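Local coordinates for DUF1987 domain-containing protein (Pseudomonas aeruginosa, PDB 6K4F), which probably acts as the phosphorylation-regulated protein of the SiaABC threonine phosphorylation pathway, which controls biofilm formation in response to carbon availability, at residues L61-L66 with L95-D100; S13-Q18 with G30-E35. All coordinates share one frame; numbering follows the deposited sequence.

How the contacts relate
Two closures in series, neither crossing nor enclosing the other, illustrate how successive chain closures build on one mixed sheet: one pairs two of its strands, the other joins the loops at the open end of its hairpin. From the N terminus, contact 2 comes first: 13-18 meets 30-35 just before the chain enters helix 37-53. Contact 1 closes a later loop, pairing strand 59-68 with strand 93-99 after the chain has passed through helix 70-88. The two meet at G30, where probable hydrogen bonds run from L66 N to G30 O (2.8 Å) and from G30 N to R64 O (3.0 Å). In the sheet order, strand 59-68 lies between the hairpin and strands 93-99 and 121-125.

Contact 1 (L61-L66 with L95-D100); sequences LDLRLL and LRWHYD
D62 and R96 pair side by side on neighbouring strands, and H98 joins them in a compact polar cluster. A single carboxylate oxygen does most of the work: D62 OD1 accepts R96 NE at 3.0 Å in a salt bridge and H98 NE2 at 2.8 Å. The first donor arrives nearly in line with the C-O bond; the second comes from the syn side, tilted 31° out of the carboxylate plane, while D62 OD1 itself lies in the plane of the H98 ring. Because CG of D62 stands anti to the backbone N (chi1 -164°), the carboxylate reaches over to the other strand. Its second oxygen, OD2, forms a salt bridge with R64 NH1 at 2.7 Å, within the same strand, so the acid is held between several cationic or donor groups, which would probably favour its charged form. R96 turns NH2 to E60 in a further salt bridge.

Stacking closes the cluster. The R64 guanidinium lies flat over one face of the H98 ring, centres 4.0 Å apart, while the ring's edge is tied to D62.

Backbone bonds place these groups together. R96 N to L61 O, L63 N to R96 O and H98 N to L63 O make a parallel pairing, as expected of the beta-alpha-beta unit formed by strand 59-68, helix 70-88 and strand 93-99.

Apolar contacts occupy the other face of the sheet. L63 CD1 presses on W97 CE3 (3.6 Å) and also approaches L95 CD1 (4.0 Å), while L61 CB rests against L95 CG at 3.9 Å. Helix 70-88 covers this side, with M76 on L63, L80 on L95 and L83 on L61.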
loop_
_atom_site.group_PDB
_atom_site.type_symbol
_atom_site.label_atom_id
_atom_site.label_comp_id
_atom_site.label_asym_id
_atom_site.label_seq_id
_atom_site.Cartn_x
_atom_site.Cartn_y
_atom_site.Cartn_z
ATOM N N LEU A 61 -5.917 -1.914 2.427
ATOM C CA LEU A 61 -4.995 -0.801 2.201
ATOM C C LEU A 61 -5.790 0.485 2.016
ATOM O O LEU A 61 -6.733 0.523 1.215
ATOM C CB LEU A 61 -4.100 -1.046 0.976
ATOM C CG LEU A 61 -2.711 -1.601 1.302
ATOM C CD1 LEU A 61 -2.865 -3.004 1.822
ATOM C CD2 LEU A 61 -1.829 -1.577 0.063
ATOM N N ASP A 62 -5.403 1.540 2.738
ATOM C CA ASP A 62 -6.017 2.862 2.579
ATOM C C ASP A 62 -4.930 3.871 2.224
ATOM O O ASP A 62 -4.129 4.265 3.081
ATOM C CB ASP A 62 -6.763 3.291 3.833
ATOM C CG ASP A 62 -7.717 4.435 3.566
ATOM O OD1 ASP A 62 -8.847 4.174 3.098
ATOM O OD2 ASP A 62 -7.328 5.599 3.799
ATOM N N LEU A 63 -4.915 4.298 0.969
ATOM C CA LEU A 63 -3.824 5.090 0.425
ATOM C C LEU A 63 -4.264 6.522 0.145
ATOM O O LEU A 63 -5.305 6.761 -0.482
ATOM C CB LEU A 63 -3.277 4.441 -0.840
ATOM C CG LEU A 63 -2.793 2.996 -0.690
ATOM C CD1 LEU A 63 -2.219 2.493 -2.023
ATOM C CD2 LEU A 63 -1.756 2.871 0.437
ATOM N N ARG A 64 -3.466 7.469 0.626
ATOM C CA ARG A 64 -3.597 8.889 0.331
ATOM C C ARG A 64 -2.267 9.413 -0.157
ATOM O O ARG A 64 -1.713 10.386 0.365
ATOM C CB ARG A 64 -4.076 9.673 1.547
ATOM C CG ARG A 64 -5.418 9.187 2.067
ATOM C CD ARG A 64 -5.858 9.947 3.298
ATOM N NE ARG A 64 -7.307 10.121 3.303
ATOM C CZ ARG A 64 -8.158 9.287 3.889
ATOM N NH1 ARG A 64 -7.704 8.214 4.528
ATOM N NH2 ARG A 64 -9.461 9.530 3.835
ATOM N N LEU A 65 -1.733 8.732 -1.172
ATOM C CA LEU A 65 -0.433 9.049 -1.728
ATOM C C LEU A 65 -0.581 10.126 -2.783
ATOM O O LEU A 65 -1.552 10.134 -3.545
ATOM C CB LEU A 65 0.208 7.805 -2.341
ATOM C CG LEU A 65 0.503 6.685 -1.340
ATOM C CD1 LEU A 65 0.867 5.397 -2.039
ATOM C CD2 LEU A 65 1.609 7.092 -0.374
ATOM N N LEU A 66 0.394 11.029 -2.822
ATOM C CA LEU A 66 0.450 12.076 -3.827
ATOM C C LEU A 66 1.520 11.707 -4.847
ATOM O O LEU A 66 1.371 10.713 -5.559
ATOM C CB LEU A 66 0.728 13.428 -3.173
ATOM C CG LEU A 66 -0.179 13.828 -2.007
ATOM C CD1 LEU A 66 0.323 15.110 -1.363
ATOM C CD2 LEU A 66 -1.632 13.989 -2.432
ATOM N N LEU A 95 -8.544 -2.531 -1.353
ATOM C CA LEU A 95 -7.748 -1.310 -1.384
ATOM C C LEU A 95 -8.623 -0.117 -1.726
ATOM O O LEU A 95 -9.503 -0.202 -2.596
ATOM C CB LEU A 95 -6.596 -1.433 -2.398
ATOM C CG LEU A 95 -5.584 -0.293 -2.509
ATOM C CD1 LEU A 95 -4.227 -0.855 -2.918
ATOM C CD2 LEU A 95 -6.039 0.764 -3.516
ATOM N N ARG A 96 -8.362 0.994 -1.043
ATOM C CA ARG A 96 -8.936 2.297 -1.365
ATOM C C ARG A 96 -7.804 3.251 -1.699
ATOM O O ARG A 96 -6.819 3.333 -0.947
ATOM C CB ARG A 96 -9.752 2.865 -0.187
ATOM C CG ARG A 96 -11.141 2.302 -0.074
ATOM C CD ARG A 96 -11.795 2.704 1.243
ATOM N NE ARG A 96 -11.044 2.189 2.383
ATOM C CZ ARG A 96 -11.093 0.928 2.808
ATOM N NH1 ARG A 96 -11.873 0.041 2.197
ATOM N NH2 ARG A 96 -10.366 0.551 3.855
ATOM N N TRP A 97 -7.928 3.931 -2.839
ATOM C CA TRP A 97 -6.949 4.903 -3.325
ATOM C C TRP A 97 -7.652 6.257 -3.403
ATOM O O TRP A 97 -8.444 6.510 -4.323
ATOM C CB TRP A 97 -6.376 4.475 -4.672
ATOM C CG TRP A 97 -5.225 5.322 -5.139
ATOM C CD1 TRP A 97 -5.252 6.657 -5.450
ATOM C CD2 TRP A 97 -3.877 4.889 -5.355
ATOM N NE1 TRP A 97 -4.001 7.077 -5.841
ATOM C CE2 TRP A 97 -3.140 6.011 -5.787
ATOM C CE3 TRP A 97 -3.230 3.662 -5.246
ATOM C CZ2 TRP A 97 -1.779 5.940 -6.091
ATOM C CZ3 TRP A 97 -1.872 3.595 -5.543
ATOM C CH2 TRP A 97 -1.167 4.725 -5.958
ATOM N N HIS A 98 -7.378 7.115 -2.424
ATOM C CA HIS A 98 -7.986 8.435 -2.351
ATOM C C HIS A 98 -7.177 9.444 -3.145
ATOM O O HIS A 98 -5.942 9.424 -3.127
ATOM C CB HIS A 98 -8.079 8.912 -0.906
ATOM C CG HIS A 98 -8.783 7.960 0.002
ATOM N ND1 HIS A 98 -10.152 7.945 0.143
ATOM C CD2 HIS A 98 -8.305 6.997 0.826
ATOM C CE1 HIS A 98 -10.489 7.016 1.021
ATOM N NE2 HIS A 98 -9.386 6.423 1.447
ATOM N N TYR A 99 -7.877 10.346 -3.825
ATOM C CA TYR A 99 -7.174 11.413 -4.517
ATOM C C TYR A 99 -8.077 12.630 -4.591
ATOM O O TYR A 99 -9.294 12.543 -4.408
ATOM C CB TYR A 99 -6.705 10.973 -5.907
ATOM C CG TYR A 99 -7.805 10.909 -6.944
ATOM C CD1 TYR A 99 -8.770 9.906 -6.907
ATOM C CD2 TYR A 99 -7.873 11.849 -7.965
ATOM C CE1 TYR A 99 -9.790 9.848 -7.870
ATOM C CE2 TYR A 99 -8.878 11.796 -8.921
ATOM C CZ TYR A 99 -9.832 10.796 -8.869
ATOM O OH TYR A 99 -10.826 10.753 -9.837
ATOM N N ASP A 100 -7.455 13.778 -4.832
ATOM C CA ASP A 100 -8.163 15.037 -4.977
ATOM C C ASP A 100 -8.205 15.382 -6.457
ATOM O O ASP A 100 -7.156 15.504 -7.101
ATOM C CB ASP A 100 -7.487 16.146 -4.168
ATOM C CG ASP A 100 -8.383 17.366 -3.984
ATOM O OD1 ASP A 100 -8.451 17.887 -2.851
ATOM O OD2 ASP A 100 -9.012 17.814 -4.967
HETATM O O HOH W 1 -3.822 11.156 -3.424
#

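Contact 2 (S13-Q18 with G30-E35); sequences STPAIQ and GDSYPE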
loop_
_atom_site.group_PDB
_atom_site.type_symbol
_atom_site.label_atom_id
_atom_site.label_comp_id
_atom_site.label_asym_id
_atom_site.label_seq_id
_atom_site.Cartn_x
_atom_site.Cartn_y
_atom_site.Cartn_z
ATOM N N SER A 13 9.875 14.108 2.071
ATOM C CA SER A 13 10.051 13.262 0.899
ATOM C C SER A 13 9.557 11.828 1.081
ATOM O O SER A 13 9.648 11.038 0.135
ATOM C CB SER A 13 11.530 13.243 0.500
ATOM O OG SER A 13 12.309 12.696 1.546
ATOM N N THR A 14 9.057 11.455 2.258
ATOM C CA THR A 14 8.642 10.076 2.470
ATOM C C THR A 14 7.278 10.038 3.147
ATOM O O THR A 14 6.978 10.895 3.988
ATOM C CB THR A 14 9.659 9.285 3.310
ATOM O OG1 THR A 14 9.899 9.948 4.558
ATOM C CG2 THR A 14 10.968 9.149 2.544
ATOM N N PRO A 15 6.429 9.084 2.778
ATOM C CA PRO A 15 5.062 9.071 3.307
ATOM C C PRO A 15 4.996 8.576 4.738
ATOM O O PRO A 15 5.821 7.781 5.199
ATOM C CB PRO A 15 4.336 8.094 2.375
ATOM C CG PRO A 15 5.392 7.165 1.944
ATOM C CD PRO A 15 6.648 7.997 1.809
ATOM N N ALA A 16 3.974 9.055 5.440
ATOM C CA ALA A 16 3.615 8.454 6.710
ATOM C C ALA A 16 2.925 7.119 6.440
ATOM O O ALA A 16 2.035 7.033 5.585
ATOM C CB ALA A 16 2.703 9.400 7.501
ATOM N N ILE A 17 3.364 6.068 7.131
ATOM C CA ILE A 17 2.847 4.714 6.936
ATOM C C ILE A 17 2.442 4.147 8.288
ATOM O O ILE A 17 3.224 4.194 9.246
ATOM C CB ILE A 17 3.881 3.790 6.261
ATOM C CG1 ILE A 17 4.322 4.369 4.922
ATOM C CG2 ILE A 17 3.328 2.374 6.127
ATOM C CD1 ILE A 17 5.526 3.626 4.297
ATOM N N GLN A 18 1.224 3.611 8.367
ATOM C CA GLN A 18 0.727 2.965 9.578
ATOM C C GLN A 18 0.216 1.584 9.219
ATOM O O GLN A 18 -0.724 1.448 8.417
ATOM C CB GLN A 18 -0.388 3.782 10.245
ATOM C CG GLN A 18 -0.020 5.224 10.489
ATOM C CD GLN A 18 -0.418 6.134 9.342
ATOM O OE1 GLN A 18 -1.492 5.978 8.753
ATOM N NE2 GLN A 18 0.450 7.088 9.012
ATOM N N GLY A 30 0.894 10.897 1.832
ATOM C CA GLY A 30 1.896 11.889 1.476
ATOM C C GLY A 30 2.594 11.569 0.169
ATOM O O GLY A 30 2.145 10.747 -0.635
ATOM N N ASP A 31 3.711 12.249 -0.049
ATOM C CA ASP A 31 4.540 11.937 -1.201
ATOM C C ASP A 31 5.593 10.918 -0.860
ATOM O O ASP A 31 5.942 10.692 0.300
ATOM C CB ASP A 31 5.306 13.117 -1.716
ATOM C CG ASP A 31 4.460 14.161 -2.180
ATOM O OD1 ASP A 31 4.642 15.183 -1.552
ATOM O OD2 ASP A 31 3.668 14.052 -3.156
ATOM N N SER A 32 6.175 10.365 -1.910
ATOM C CA SER A 32 7.240 9.389 -1.755
ATOM C C SER A 32 8.214 9.672 -2.896
ATOM O O SER A 32 8.024 9.206 -4.022
ATOM C CB SER A 32 6.664 7.977 -1.792
ATOM O OG SER A 32 7.619 7.011 -1.425
ATOM N N TYR A 33 9.241 10.466 -2.614
ATOM C CA TYR A 33 10.402 10.562 -3.498
ATOM C C TYR A 33 11.685 10.413 -2.690
ATOM O O TYR A 33 12.544 11.299 -2.690
ATOM C CB TYR A 33 10.383 11.860 -4.308
ATOM C CG TYR A 33 10.055 13.137 -3.570
ATOM C CD1 TYR A 33 8.742 13.495 -3.308
ATOM C CD2 TYR A 33 11.063 14.010 -3.182
ATOM C CE1 TYR A 33 8.441 14.681 -2.649
ATOM C CE2 TYR A 33 10.775 15.195 -2.533
ATOM C CZ TYR A 33 9.467 15.526 -2.268
ATOM O OH TYR A 33 9.191 16.704 -1.620
ATOM N N PRO A 34 11.852 9.289 -1.990
ATOM C CA PRO A 34 13.093 9.070 -1.253
ATOM C C PRO A 34 14.230 8.740 -2.200
ATOM O O PRO A 34 14.023 8.338 -3.346
ATOM C CB PRO A 34 12.765 7.880 -0.353
ATOM C CG PRO A 34 11.789 7.115 -1.102
ATOM C CD PRO A 34 10.970 8.108 -1.895
ATOM N N GLU A 35 15.448 8.926 -1.694
ATOM C CA GLU A 35 16.631 8.511 -2.439
ATOM C C GLU A 35 16.740 6.993 -2.487
ATOM O O GLU A 35 17.095 6.420 -3.521
ATOM C CB GLU A 35 17.885 9.120 -1.815
ATOM C CG GLU A 35 17.997 8.893 -0.313
ATOM C CD GLU A 35 18.623 10.067 0.410
ATOM O OE1 GLU A 35 18.280 10.293 1.590
ATOM O OE2 GLU A 35 19.460 10.767 -0.203
HETATM O O HOH W 2 5.217 13.023 2.469
#
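S13 lies over a face of the Y33 ring and, from the same residue, supplies the carbonyl that holds the tyrosine backbone. S13 CA stands 4.0 Å from the ring centroid, close to the ring normal, in a CH-pi contact, and S13 CB comes within 3.7 Å of Y33 CE2. Y33 N donates to S13 O at 2.8 Å; the bond is bent to 145° at the hydrogen. With chi1 at 45°, Y33 CG sits between its own backbone N and carbonyl carbon, which swings the ring so that one face lies against S13.

Two prolines extend the contact without donating any backbone hydrogen. P15 CD packs 3.5 Å from S32 OG, and P15 N faces D31 O at 3.0 Å with no hydrogen to share. Next to this, T14 CG2 touches P34 CB at 3.6 Å. A water bridges T14 O and D31 N, the link to D31 N being weak.

Here the antiparallel hairpin of strands 16-20 and 25-29 opens out: A16 still pairs with Q29, but at G30 the chain turns a corner. With phi 118°, the glycine brings its backbone up against P15 as the chain turns.

Farther out, neighbouring elements set the partners in place. S32 OG is hydrogen-bonded to S72 OG of helix 70-88, D31 OD2 accepts from Y67 N, and T14 OG1 is hydrogen-bonded to T11 OG1 earlier in the same loop. L40 of helix 37-53 and L65 of strand 59-68 both pack against P15.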